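Local coordinates for CBS domain protein (Sulfolobus tokodaii, PDB 2EF7) that is of unknown function but, as a protein with a pair of CBS domains, may bind adenosine-containing ligands as many of its relatives do, at residues E2-M10 with I80-A89. Sequence-based numbering, arbitrary orientation.
Sequences EEEIVKEYM and IREDSPITGA
Val6 N to Ser84 O, Ile86 N to Glu4 O and Lys7 N to Glu82 O are the three backbone hydrogen bonds that join segments 2-10 and 80-89 in a paired CBS-domain fold, where the N-terminal segment, ahead of strand 16-18, packs on strand 80-81 and helix 86-96 of the second CBS motif. Val6 N gives the straightest, reaching Ser84 O at 2.8 Å with 166° at the hydrogen and almost in line with the carbonyl bond. Ile86 N, in the first turn of helix 86-96, donates to Glu4 O over 2.8 Å from a position tilted 33° out of the carbonyl plane. Lys7 N meets a lone pair of Glu82 O in plane at 2.9 Å. With Ile5 and Pro85 bridged, their CA atoms 4.2 Å apart, the pairing amounts to one isolated beta bridge; CA-H...O contacts, from Pro85 CA to Glu4 O and from Ile5 CA to Ser84 O, accompany it. Ser84 itself closes a type I turn from Arg81, whose O accepts from both Ser84 N and Ser84 OG on the same face.

Apolar contacts centre on the buried Val6 and Ile86. With CG1 anti to the backbone N (chi1 173°), Val6 directs CG2 to both Ala89 CB and Ile80 CG1, while Val103 of strand 100-104 lies against the same valine. Ile86 turns CG1 onto Glu4 CB, 3.3 Å away, and sends CD1 to Tyr9 CD2, the two side chains crossing at about a right angle; Ile119 and Ala122 of helix 116-126 also meet Ile86.

Charged groups border the contact. The carboxylate of Glu3 lies against the Pro85 ring, OE1 being 3.4 Å from CG. Lys7 and Glu82 run side by side in the same direction, but their salt bridge is long, NZ to OE1 3.8 Å. That same Glu82 OE1 has the selenomethionine methyl, Met10 CE, 3.6 Å away.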
ATOM      1  N   GLU A   2     -19.901  -7.111 -13.881  1.00 34.23           N
ATOM      2  CA  GLU A   2     -20.218  -5.767 -14.343  1.00 38.42           C
ATOM      3  C   GLU A   2     -19.127  -4.797 -13.879  1.00 34.10           C
ATOM      4  O   GLU A   2     -18.349  -5.117 -12.984  1.00 30.46           O
ATOM      5  CB  GLU A   2     -21.577  -5.338 -13.783  1.00 40.51           C
ATOM      6  CG  GLU A   2     -22.697  -6.315 -14.105  1.00 53.82           C
ATOM      7  CD  GLU A   2     -24.004  -5.954 -13.424  1.00 59.69           C
ATOM      8  OE1 GLU A   2     -25.004  -6.674 -13.643  1.00 64.54           O
ATOM      9  OE2 GLU A   2     -24.033  -4.958 -12.668  1.00 59.17           O
ATOM     10  N   GLU A   3     -19.071  -3.618 -14.492  1.00 31.37           N
ATOM     11  CA  GLU A   3     -18.075  -2.623 -14.115  1.00 35.85           C
ATOM     12  C   GLU A   3     -18.411  -1.997 -12.765  1.00 30.15           C
ATOM     13  O   GLU A   3     -19.571  -1.752 -12.466  1.00 35.54           O
ATOM     14  CB  GLU A   3     -18.007  -1.508 -15.170  1.00 34.19           C
ATOM     15  CG  GLU A   3     -17.438  -1.932 -16.526  1.00 37.08           C
ATOM     16  CD  GLU A   3     -17.533  -0.826 -17.572  1.00 38.17           C
ATOM     17  OE1 GLU A   3     -18.655  -0.317 -17.792  1.00 35.70           O
ATOM     18  OE2 GLU A   3     -16.492  -0.470 -18.172  1.00 33.35           O
ATOM     19  N   GLU A   4     -17.395  -1.761 -11.945  1.00 35.21           N
ATOM     20  CA  GLU A   4     -17.595  -1.099 -10.657  1.00 33.35           C
ATOM     21  C   GLU A   4     -17.727   0.364 -11.070  1.00 30.41           C
ATOM     22  O   GLU A   4     -17.190   0.744 -12.106  1.00 25.20           O
ATOM     23  CB  GLU A   4     -16.356  -1.249  -9.773  1.00 41.88           C
ATOM     24  CG  GLU A   4     -16.045  -2.657  -9.342  1.00 53.54           C
ATOM     25  CD  GLU A   4     -16.912  -3.103  -8.192  1.00 65.29           C
ATOM     26  OE1 GLU A   4     -18.143  -2.906  -8.269  1.00 68.12           O
ATOM     27  OE2 GLU A   4     -16.362  -3.652  -7.214  1.00 72.81           O
ATOM     28  N   ILE A   5     -18.429   1.184 -10.292  1.00 24.47           N
ATOM     29  CA  ILE A   5     -18.562   2.592 -10.660  1.00 29.18           C
ATOM     30  C   ILE A   5     -17.997   3.531  -9.597  1.00 25.49           C
ATOM     31  O   ILE A   5     -18.013   3.218  -8.412  1.00 25.72           O
ATOM     32  CB  ILE A   5     -20.037   2.980 -10.958  1.00 34.43           C
ATOM     33  CG1 ILE A   5     -20.878   2.920  -9.684  1.00 42.75           C
ATOM     34  CG2 ILE A   5     -20.616   2.044 -12.020  1.00 36.60           C
ATOM     35  CD1 ILE A   5     -22.274   3.524  -9.849  1.00 48.22           C
ATOM     36  N   VAL A   6     -17.494   4.676 -10.047  1.00 25.62           N
ATOM     37  CA  VAL A   6     -16.900   5.705  -9.189  1.00 25.44           C
ATOM     38  C   VAL A   6     -17.647   5.951  -7.876  1.00 26.76           C
ATOM     39  O   VAL A   6     -17.054   5.949  -6.800  1.00 28.38           O
ATOM     40  CB  VAL A   6     -16.790   7.040  -9.974  1.00 22.83           C
ATOM     41  CG1 VAL A   6     -16.326   8.164  -9.062  1.00 20.74           C
ATOM     42  CG2 VAL A   6     -15.820   6.861 -11.144  1.00 25.28           C
ATOM     43  N   LYS A   7     -18.953   6.160  -7.989  1.00 31.41           N
ATOM     44  CA  LYS A   7     -19.837   6.413  -6.858  1.00 36.76           C
ATOM     45  C   LYS A   7     -19.607   5.480  -5.659  1.00 40.27           C
ATOM     46  O   LYS A   7     -19.620   5.923  -4.510  1.00 40.47           O
ATOM     47  CB  LYS A   7     -21.291   6.308  -7.345  1.00 40.72           C
ATOM     48  CG  LYS A   7     -22.364   6.633  -6.320  1.00 52.37           C
ATOM     49  CD  LYS A   7     -23.750   6.450  -6.932  1.00 53.02           C
ATOM     50  CE  LYS A   7     -24.850   6.784  -5.937  1.00 63.97           C
ATOM     51  NZ  LYS A   7     -24.824   8.221  -5.549  1.00 69.34           N
ATOM     52  N   GLU A   8     -19.383   4.193  -5.918  1.00 36.54           N
ATOM     53  CA  GLU A   8     -19.175   3.231  -4.827  1.00 35.84           C
ATOM     54  C   GLU A   8     -17.781   3.239  -4.209  1.00 36.14           C
ATOM     55  O   GLU A   8     -17.557   2.592  -3.178  1.00 36.80           O
ATOM     56  CB  GLU A   8     -19.486   1.807  -5.306  1.00 37.02           C
ATOM     57  CG  GLU A   8     -20.957   1.592  -5.684  1.00 49.43           C
ATOM     58  CD  GLU A   8     -21.899   1.997  -4.557  1.00 52.48           C
ATOM     59  OE1 GLU A   8     -22.734   2.923  -4.775  1.00 54.82           O
ATOM     60  OE2 GLU A   8     -21.794   1.405  -3.450  1.00 48.24           O
ATOM     61  N   TYR A   9     -16.840   3.965  -4.811  1.00 33.59           N
ATOM     62  CA  TYR A   9     -15.481   3.984  -4.271  1.00 30.81           C
ATOM     63  C   TYR A   9     -14.921   5.356  -3.929  1.00 33.92           C
ATOM     64  O   TYR A   9     -13.841   5.463  -3.348  1.00 33.00           O
ATOM     65  CB  TYR A   9     -14.534   3.273  -5.241  1.00 30.62           C
ATOM     66  CG  TYR A   9     -14.729   1.780  -5.235  1.00 31.05           C
ATOM     67  CD1 TYR A   9     -14.003   0.970  -4.363  1.00 31.52           C
ATOM     68  CD2 TYR A   9     -15.703   1.185  -6.033  1.00 33.46           C
ATOM     69  CE1 TYR A   9     -14.246  -0.391  -4.279  1.00 36.31           C
ATOM     70  CE2 TYR A   9     -15.956  -0.181  -5.955  1.00 39.09           C
ATOM     71  CZ  TYR A   9     -15.224  -0.959  -5.075  1.00 37.93           C
ATOM     72  OH  TYR A   9     -15.469  -2.307  -4.988  1.00 51.61           O
HETATM   73  N   MSE A  10     -15.655   6.401  -4.289  1.00 31.36           N
HETATM   74  CA  MSE A  10     -15.220   7.765  -4.025  1.00 32.36           C
HETATM   75  C   MSE A  10     -15.371   8.123  -2.553  1.00 33.12           C
HETATM   76  O   MSE A  10     -16.181   7.546  -1.837  1.00 31.82           O
HETATM   77  CB  MSE A  10     -16.048   8.748  -4.852  1.00 28.86           C
HETATM   78  CG  MSE A  10     -17.499   8.848  -4.395  1.00 30.46           C
HETATM   79 SE   MSE A  10     -18.525  10.089  -5.445  1.00 37.10          SE
HETATM   80  CE  MSE A  10     -20.271   9.845  -4.634  1.00 35.36           C
ATOM     81  N   ILE A  80     -14.816  13.737 -13.143  1.00 20.32           N
ATOM     82  CA  ILE A  80     -15.383  12.477 -13.599  1.00 22.89           C
ATOM     83  C   ILE A  80     -16.773  12.323 -12.966  1.00 29.61           C
ATOM     84  O   ILE A  80     -16.970  12.659 -11.797  1.00 26.24           O
ATOM     85  CB  ILE A  80     -14.497  11.276 -13.191  1.00 26.44           C
ATOM     86  CG1 ILE A  80     -15.002  10.000 -13.870  1.00 23.45           C
ATOM     87  CG2 ILE A  80     -14.464  11.127 -11.675  1.00 16.71           C
ATOM     88  CD1 ILE A  80     -14.621   9.917 -15.349  1.00 29.92           C
ATOM     89  N   ARG A  81     -17.744  11.837 -13.738  1.00 26.96           N
ATOM     90  CA  ARG A  81     -19.094  11.641 -13.207  1.00 28.05           C
ATOM     91  C   ARG A  81     -19.131  10.455 -12.249  1.00 28.35           C
ATOM     92  O   ARG A  81     -18.401   9.482 -12.427  1.00 24.53           O
ATOM     93  CB  ARG A  81     -20.094  11.413 -14.343  1.00 32.03           C
ATOM     94  CG  ARG A  81     -20.254  12.599 -15.270  1.00 42.20           C
ATOM     95  CD  ARG A  81     -21.483  12.447 -16.143  1.00 56.84           C
ATOM     96  NE  ARG A  81     -21.783  13.681 -16.867  1.00 66.08           N
ATOM     97  CZ  ARG A  81     -22.869  13.869 -17.609  1.00 69.37           C
ATOM     98  NH1 ARG A  81     -23.770  12.901 -17.732  1.00 67.03           N
ATOM     99  NH2 ARG A  81     -23.055  15.027 -18.232  1.00 68.04           N
ATOM    100  N   GLU A  82     -19.987  10.534 -11.235  1.00 22.70           N
ATOM    101  CA  GLU A  82     -20.098   9.459 -10.252  1.00 29.60           C
ATOM    102  C   GLU A  82     -20.652   8.173 -10.854  1.00 29.69           C
ATOM    103  O   GLU A  82     -20.420   7.081 -10.326  1.00 24.70           O
ATOM    104  CB  GLU A  82     -20.979   9.898  -9.074  1.00 30.90           C
ATOM    105  CG  GLU A  82     -22.326  10.462  -9.479  1.00 33.55           C
ATOM    106  CD  GLU A  82     -23.195  10.817  -8.281  1.00 39.01           C
ATOM    107  OE1 GLU A  82     -22.664  10.857  -7.151  1.00 35.03           O
ATOM    108  OE2 GLU A  82     -24.405  11.062  -8.470  1.00 34.81           O
ATOM    109  N   ASP A  83     -21.384   8.301 -11.957  1.00 26.89           N
ATOM    110  CA  ASP A  83     -21.943   7.125 -12.619  1.00 34.72           C
ATOM    111  C   ASP A  83     -20.923   6.454 -13.527  1.00 31.06           C
ATOM    112  O   ASP A  83     -21.213   5.428 -14.119  1.00 29.44           O
ATOM    113  CB  ASP A  83     -23.181   7.488 -13.457  1.00 36.30           C
ATOM    114  CG  ASP A  83     -24.400   7.768 -12.605  1.00 49.82           C
ATOM    115  OD1 ASP A  83     -24.514   7.171 -11.511  1.00 48.91           O
ATOM    116  OD2 ASP A  83     -25.255   8.570 -13.038  1.00 60.40           O
ATOM    117  N   SER A  84     -19.735   7.041 -13.644  1.00 27.06           N
ATOM    118  CA  SER A  84     -18.687   6.478 -14.506  1.00 24.68           C
ATOM    119  C   SER A  84     -18.094   5.182 -13.987  1.00 24.54           C
ATOM    120  O   SER A  84     -17.984   4.972 -12.774  1.00 22.63           O
ATOM    121  CB  SER A  84     -17.515   7.446 -14.663  1.00 22.15           C
ATOM    122  OG  SER A  84     -17.927   8.683 -15.213  1.00 33.51           O
ATOM    123  N   PRO A  85     -17.694   4.294 -14.914  1.00 25.14           N
ATOM    124  CA  PRO A  85     -17.086   3.023 -14.520  1.00 22.98           C
ATOM    125  C   PRO A  85     -15.710   3.378 -13.947  1.00 27.41           C
ATOM    126  O   PRO A  85     -15.115   4.385 -14.324  1.00 24.05           O
ATOM    127  CB  PRO A  85     -16.963   2.266 -15.841  1.00 23.06           C
ATOM    128  CG  PRO A  85     -18.097   2.818 -16.663  1.00 30.88           C
ATOM    129  CD  PRO A  85     -18.025   4.299 -16.351  1.00 20.10           C
ATOM    130  N   ILE A  86     -15.220   2.548 -13.037  1.00 27.19           N
ATOM    131  CA  ILE A  86     -13.923   2.754 -12.405  1.00 31.90           C
ATOM    132  C   ILE A  86     -12.801   3.032 -13.404  1.00 25.85           C
ATOM    133  O   ILE A  86     -12.029   3.967 -13.237  1.00 25.92           O
ATOM    134  CB  ILE A  86     -13.543   1.510 -11.572  1.00 38.62           C
ATOM    135  CG1 ILE A  86     -14.526   1.368 -10.410  1.00 42.52           C
ATOM    136  CG2 ILE A  86     -12.098   1.610 -11.075  1.00 30.92           C
ATOM    137  CD1 ILE A  86     -14.483   2.521  -9.435  1.00 26.76           C
ATOM    138  N   THR A  87     -12.717   2.211 -14.443  1.00 25.33           N
ATOM    139  CA  THR A  87     -11.665   2.368 -15.439  1.00 31.41           C
ATOM    140  C   THR A  87     -11.750   3.688 -16.178  1.00 31.01           C
ATOM    141  O   THR A  87     -10.756   4.166 -16.717  1.00 29.01           O
ATOM    142  CB  THR A  87     -11.675   1.207 -16.442  1.00 30.81           C
ATOM    143  OG1 THR A  87     -12.942   1.133 -17.100  1.00 37.24           O
ATOM    144  CG2 THR A  87     -11.417  -0.092 -15.716  1.00 35.34           C
ATOM    145  N   GLY A  88     -12.936   4.282 -16.197  1.00 27.42           N
ATOM    146  CA  GLY A  88     -13.088   5.564 -16.850  1.00 28.04           C
ATOM    147  C   GLY A  88     -12.291   6.594 -16.071  1.00 24.22           C
ATOM    148  O   GLY A  88     -11.570   7.416 -16.647  1.00 24.86           O
ATOM    149  N   ALA A  89     -12.429   6.553 -14.750  1.00 24.59           N
ATOM    150  CA  ALA A  89     -11.695   7.469 -13.889  1.00 30.95           C
ATOM    151  C   ALA A  89     -10.196   7.202 -14.087  1.00 28.36           C
ATOM    152  O   ALA A  89      -9.387   8.129 -14.136  1.00 30.08           O
ATOM    153  CB  ALA A  89     -12.085   7.245 -12.428  1.00 24.03           C
TER